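Local coordinates for adenylate isopentenyltransferase (Humulus lupulus, PDB 3A8T), which transfers the isopentenyl group of dimethylallyl diphosphate to AMP, ADP or ATP, a step of cytokinin biosynthesis in hop, at residues 232-244 / 260-274. Sequence-based numbering, arbitrary orientation.
With ATP (adenosine-5'-triphosphate), chain B.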
# COMPACT_ATOMS: atom_id res chain seq x y z
N ILE A 232 8.30 3.81 3.99
CA ILE A 232 9.59 3.67 3.28
C ILE A 232 9.84 5.00 2.55
O ILE A 232 8.93 5.54 1.91
CB ILE A 232 9.63 2.52 2.22
CG1 ILE A 232 9.32 1.16 2.82
CG2 ILE A 232 11.01 2.43 1.63
CD1 ILE A 232 10.18 0.80 3.88
N GLY A 233 11.06 5.53 2.69
CA GLY A 233 11.39 6.81 2.08
C GLY A 233 11.70 7.83 3.14
O GLY A 233 12.64 8.64 3.03
N VAL A 234 10.97 7.78 4.24
CA VAL A 234 11.27 8.78 5.24
C VAL A 234 12.61 8.62 5.95
O VAL A 234 13.35 9.56 6.06
CB VAL A 234 10.21 8.84 6.32
CG1 VAL A 234 10.55 9.96 7.24
CG2 VAL A 234 8.82 9.00 5.72
N PRO A 235 12.89 7.43 6.48
CA PRO A 235 14.17 7.19 7.18
C PRO A 235 15.37 7.34 6.25
O PRO A 235 16.40 7.90 6.65
CB PRO A 235 14.05 5.75 7.72
CG PRO A 235 12.55 5.30 7.39
CD PRO A 235 12.15 6.18 6.22
N GLU A 236 15.19 6.90 4.99
CA GLU A 236 16.24 6.93 3.96
C GLU A 236 16.63 8.37 3.65
O GLU A 236 17.82 8.71 3.67
CB GLU A 236 15.82 6.20 2.67
CG GLU A 236 15.50 4.73 2.83
CD GLU A 236 14.08 4.45 3.34
OE1 GLU A 236 13.37 5.35 3.88
OE2 GLU A 236 13.65 3.29 3.20
N PHE A 237 15.64 9.21 3.38
CA PHE A 237 16.01 10.59 3.12
C PHE A 237 16.44 11.36 4.32
O PHE A 237 17.19 12.30 4.18
CB PHE A 237 14.94 11.32 2.29
CG PHE A 237 15.20 11.21 0.80
CD1 PHE A 237 16.35 11.82 0.24
CD2 PHE A 237 14.43 10.35 -0.02
CE1 PHE A 237 16.72 11.57 -1.10
CE2 PHE A 237 14.80 10.10 -1.35
CZ PHE A 237 15.94 10.71 -1.89
N ASP A 238 15.99 10.97 5.52
CA ASP A 238 16.45 11.66 6.75
C ASP A 238 17.99 11.51 6.82
O ASP A 238 18.72 12.44 7.22
CB ASP A 238 15.82 11.07 8.02
CG ASP A 238 14.35 11.50 8.21
OD1 ASP A 238 13.90 12.43 7.50
OD2 ASP A 238 13.64 10.91 9.06
N ARG A 239 18.50 10.37 6.41
CA ARG A 239 19.93 10.16 6.43
C ARG A 239 20.58 11.18 5.47
O ARG A 239 21.57 11.79 5.80
CB ARG A 239 20.20 8.73 6.01
CG ARG A 239 21.63 8.29 6.02
CD ARG A 239 21.68 6.79 6.32
NE ARG A 239 23.04 6.35 6.20
CZ ARG A 239 23.98 6.66 7.07
NH1 ARG A 239 23.69 7.39 8.15
NH2 ARG A 239 25.22 6.32 6.84
N TYR A 240 19.98 11.38 4.31
CA TYR A 240 20.47 12.35 3.35
C TYR A 240 20.33 13.78 3.88
O TYR A 240 21.27 14.53 3.86
CB TYR A 240 19.71 12.23 2.05
CG TYR A 240 20.03 13.29 1.07
CD1 TYR A 240 21.11 13.18 0.20
CD2 TYR A 240 19.25 14.43 0.99
CE1 TYR A 240 21.40 14.15 -0.73
CE2 TYR A 240 19.54 15.42 0.06
CZ TYR A 240 20.61 15.27 -0.80
OH TYR A 240 20.85 16.25 -1.74
N PHE A 241 19.16 14.16 4.37
CA PHE A 241 18.99 15.51 4.88
C PHE A 241 19.91 15.75 6.11
O PHE A 241 20.22 16.87 6.47
CB PHE A 241 17.52 15.76 5.28
CG PHE A 241 16.55 15.66 4.14
CD1 PHE A 241 16.72 16.39 2.98
CD2 PHE A 241 15.40 14.86 4.25
CE1 PHE A 241 15.77 16.33 1.94
CE2 PHE A 241 14.45 14.81 3.17
CZ PHE A 241 14.64 15.54 2.05
N GLU A 242 20.32 14.69 6.77
CA GLU A 242 21.20 14.83 7.92
C GLU A 242 22.37 15.67 7.50
O GLU A 242 22.75 16.64 8.15
CB GLU A 242 21.71 13.46 8.38
CG GLU A 242 22.31 13.56 9.74
CD GLU A 242 21.39 14.34 10.65
OE1 GLU A 242 21.86 15.25 11.37
OE2 GLU A 242 20.18 14.05 10.64
N LYS A 243 22.95 15.26 6.38
CA LYS A 243 24.08 15.96 5.82
C LYS A 243 23.71 17.16 4.97
O LYS A 243 24.38 18.19 5.06
CB LYS A 243 24.94 15.00 5.02
CG LYS A 243 25.79 14.12 5.93
CD LYS A 243 26.62 13.14 5.13
CE LYS A 243 25.74 12.37 4.12
NZ LYS A 243 24.44 11.94 4.75
N PHE A 244 22.64 17.04 4.19
CA PHE A 244 22.20 18.13 3.31
C PHE A 244 20.79 18.62 3.61
O PHE A 244 19.82 18.22 2.97
CB PHE A 244 22.34 17.65 1.89
CG PHE A 244 23.73 17.23 1.56
CD1 PHE A 244 24.74 18.18 1.39
CD2 PHE A 244 24.06 15.91 1.44
CE1 PHE A 244 26.04 17.80 1.09
CE2 PHE A 244 25.37 15.52 1.13
CZ PHE A 244 26.36 16.48 0.96
N ARG A 260 27.41 14.63 -1.86
CA ARG A 260 26.00 14.95 -2.04
C ARG A 260 25.37 13.99 -3.02
O ARG A 260 24.28 13.46 -2.78
CB ARG A 260 25.81 16.38 -2.54
CG ARG A 260 24.38 16.74 -2.86
CD ARG A 260 24.21 18.18 -3.39
NE ARG A 260 24.66 19.22 -2.47
CZ ARG A 260 23.86 19.92 -1.65
NH1 ARG A 260 22.56 19.67 -1.62
NH2 ARG A 260 24.36 20.91 -0.89
N ARG A 261 26.07 13.77 -4.12
CA ARG A 261 25.60 12.86 -5.19
C ARG A 261 25.58 11.39 -4.70
O ARG A 261 24.65 10.62 -5.00
CB ARG A 261 26.50 13.00 -6.42
CG ARG A 261 26.06 12.19 -7.61
CD ARG A 261 27.05 12.35 -8.74
NE ARG A 261 26.87 13.61 -9.46
CZ ARG A 261 25.91 13.80 -10.36
NH1 ARG A 261 25.07 12.80 -10.62
NH2 ARG A 261 25.80 14.98 -11.01
N GLY A 262 26.64 11.04 -3.97
CA GLY A 262 26.76 9.71 -3.41
C GLY A 262 25.65 9.53 -2.35
O GLY A 262 25.02 8.48 -2.30
N ALA A 263 25.37 10.55 -1.54
CA ALA A 263 24.35 10.36 -0.52
C ALA A 263 22.97 10.25 -1.11
O ALA A 263 22.17 9.45 -0.68
CB ALA A 263 24.42 11.48 0.50
N PHE A 264 22.70 11.04 -2.14
CA PHE A 264 21.42 11.00 -2.79
C PHE A 264 21.15 9.61 -3.37
O PHE A 264 20.12 8.98 -3.15
CB PHE A 264 21.38 12.00 -3.92
CG PHE A 264 20.01 12.25 -4.43
CD1 PHE A 264 19.15 13.11 -3.73
CD2 PHE A 264 19.52 11.53 -5.52
CE1 PHE A 264 17.86 13.24 -4.09
CE2 PHE A 264 18.21 11.64 -5.89
CZ PHE A 264 17.36 12.50 -5.19
N GLU A 265 22.12 9.18 -4.16
CA GLU A 265 22.10 7.93 -4.84
C GLU A 265 21.88 6.81 -3.85
O GLU A 265 21.06 5.94 -4.10
CB GLU A 265 23.44 7.80 -5.59
CG GLU A 265 23.72 6.51 -6.34
CD GLU A 265 25.17 6.47 -6.96
OE1 GLU A 265 25.56 5.41 -7.54
OE2 GLU A 265 25.91 7.49 -6.85
N GLU A 266 22.60 6.85 -2.73
CA GLU A 266 22.49 5.84 -1.67
C GLU A 266 21.07 5.84 -1.07
O GLU A 266 20.51 4.79 -0.78
CB GLU A 266 23.54 6.09 -0.55
CG GLU A 266 22.97 5.86 0.87
CD GLU A 266 23.99 5.86 2.05
OE1 GLU A 266 24.44 6.95 2.50
OE2 GLU A 266 24.33 4.74 2.54
N ALA A 267 20.50 7.01 -0.84
CA ALA A 267 19.16 7.09 -0.29
C ALA A 267 18.22 6.35 -1.28
O ALA A 267 17.45 5.44 -0.89
CB ALA A 267 18.78 8.52 -0.10
N VAL A 268 18.33 6.69 -2.57
CA VAL A 268 17.49 6.05 -3.56
C VAL A 268 17.59 4.55 -3.64
O VAL A 268 16.56 3.91 -3.75
CB VAL A 268 17.69 6.61 -4.95
CG1 VAL A 268 16.74 5.88 -5.93
CG2 VAL A 268 17.36 8.10 -4.97
N ARG A 269 18.80 3.97 -3.60
CA ARG A 269 18.98 2.50 -3.65
C ARG A 269 18.40 1.89 -2.40
O ARG A 269 17.84 0.80 -2.43
CB ARG A 269 20.45 2.03 -3.63
CG ARG A 269 21.38 2.56 -4.68
CD ARG A 269 22.86 2.22 -4.34
NE ARG A 269 23.23 0.82 -4.56
CZ ARG A 269 24.50 0.35 -4.59
NH1 ARG A 269 25.54 1.18 -4.40
NH2 ARG A 269 24.75 -0.95 -4.84
N ALA A 270 18.56 2.59 -1.30
CA ALA A 270 18.09 2.06 -0.05
C ALA A 270 16.60 1.97 -0.08
O ALA A 270 16.07 1.02 0.41
CB ALA A 270 18.58 2.92 1.15
N ILE A 271 15.95 2.96 -0.67
CA ILE A 271 14.50 3.00 -0.77
C ILE A 271 13.99 1.86 -1.65
O ILE A 271 12.99 1.21 -1.33
CB ILE A 271 14.03 4.35 -1.35
CG1 ILE A 271 14.06 5.43 -0.29
CG2 ILE A 271 12.63 4.22 -1.90
CD1 ILE A 271 13.59 6.74 -0.81
N LYS A 272 14.68 1.63 -2.77
CA LYS A 272 14.27 0.58 -3.71
C LYS A 272 14.40 -0.75 -3.03
O LYS A 272 13.50 -1.58 -3.09
CB LYS A 272 15.14 0.64 -4.96
CG LYS A 272 14.81 1.86 -5.82
CD LYS A 272 15.64 1.94 -7.07
CE LYS A 272 15.04 2.97 -7.98
NZ LYS A 272 15.80 3.19 -9.24
N GLU A 273 15.54 -0.94 -2.37
CA GLU A 273 15.86 -2.13 -1.58
C GLU A 273 14.91 -2.44 -0.45
O GLU A 273 14.54 -3.58 -0.27
CB GLU A 273 17.24 -2.00 -0.97
CG GLU A 273 18.30 -2.80 -1.66
CD GLU A 273 19.65 -2.52 -1.04
OE1 GLU A 273 20.48 -1.82 -1.71
OE2 GLU A 273 19.86 -2.99 0.13
N ASN A 274 14.59 -1.44 0.37
CA ASN A 274 13.67 -1.67 1.48
C ASN A 274 12.29 -2.08 0.99
O ASN A 274 11.61 -2.85 1.61
CB ASN A 274 13.59 -0.41 2.35
CG ASN A 274 14.90 -0.19 3.13
OD1 ASN A 274 15.66 -1.14 3.28
ND2 ASN A 274 15.18 1.02 3.59
PG ATP B . 4.71 -5.20 10.36
O1G ATP B . 3.72 -5.39 11.47
O2G ATP B . 5.53 -3.82 10.68
O3G ATP B . 5.76 -6.42 10.33
PB ATP B . 2.42 -5.08 8.84
O1B ATP B . 1.82 -6.36 8.67
O2B ATP B . 1.91 -4.48 10.19
O3B ATP B . 4.01 -5.17 8.85
PA ATP B . 2.87 -3.78 6.38
O1A ATP B . 3.62 -4.92 5.87
O2A ATP B . 1.92 -3.27 5.17
O3A ATP B . 1.87 -4.11 7.65
O5' ATP B . 3.82 -2.49 6.69
C5' ATP B . 5.02 -2.82 7.32
C4' ATP B . 5.98 -1.68 7.05
O4' ATP B . 6.14 -1.54 5.64
C3' ATP B . 5.48 -0.29 7.53
O3' ATP B . 5.83 -0.06 8.89
C2' ATP B . 6.18 0.66 6.54
O2' ATP B . 7.45 0.97 6.99
C1' ATP B . 6.25 -0.11 5.24
N9 ATP B . 5.13 0.27 4.34
C8 ATP B . 3.91 -0.39 4.19
N7 ATP B . 3.11 0.27 3.39
C5 ATP B . 3.75 1.40 2.96
C6 ATP B . 3.43 2.52 2.10
N6 ATP B . 2.21 2.65 1.48
N1 ATP B . 4.37 3.47 1.92
C2 ATP B . 5.56 3.40 2.51
N3 ATP B . 5.90 2.39 3.31
C4 ATP B . 5.07 1.39 3.57
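E236 and N274 make the hydrogen bond that crosses this antiparallel helix pair: N274 ND2 donates to E236 OE2 over 2.8 Å at a nearly straight 169°. OE2 lies in the N274 amide plane, but the donor comes to the anti side of OE2, 32° out of the carboxylate plane. The other oxygen, OE1, accepts the backbone amide of G233, the N-cap residue of helix 234-243, from above that plane. A bend at chi2 (82°) curls the carboxylate back to this amide while E236 CG lies 3.5 Å from I271 CG1. With an alanine in place of E236, the N274 amide and the G233 N-H would probably lose their acceptor and a gap open beside I271 and A270.

Further along, F237 and Y240 are knobs in holes of helix 257-289. A267 CB sits over one F237 face, 4.1 Å from the centroid, a CH-pi contact, and I271 CD1 lies 3.6 Å from F237 CE2. F264 turns its edge to the face of Y240, nearly perpendicular. Beyond them R260 lays its CB over F244, 3.9 Å from the centroid.

Outside the pair, F204 meets F237 edge-to-face and L207 packs on it. I232 N donates to ATP N3 over 2.9 Å, just before the G233 cap. The chemistry thus joins an apolar, aromatic interface to a buried carboxylate behind I232 that probably ties the N-terminus of helix 234-243 to helix 257-289.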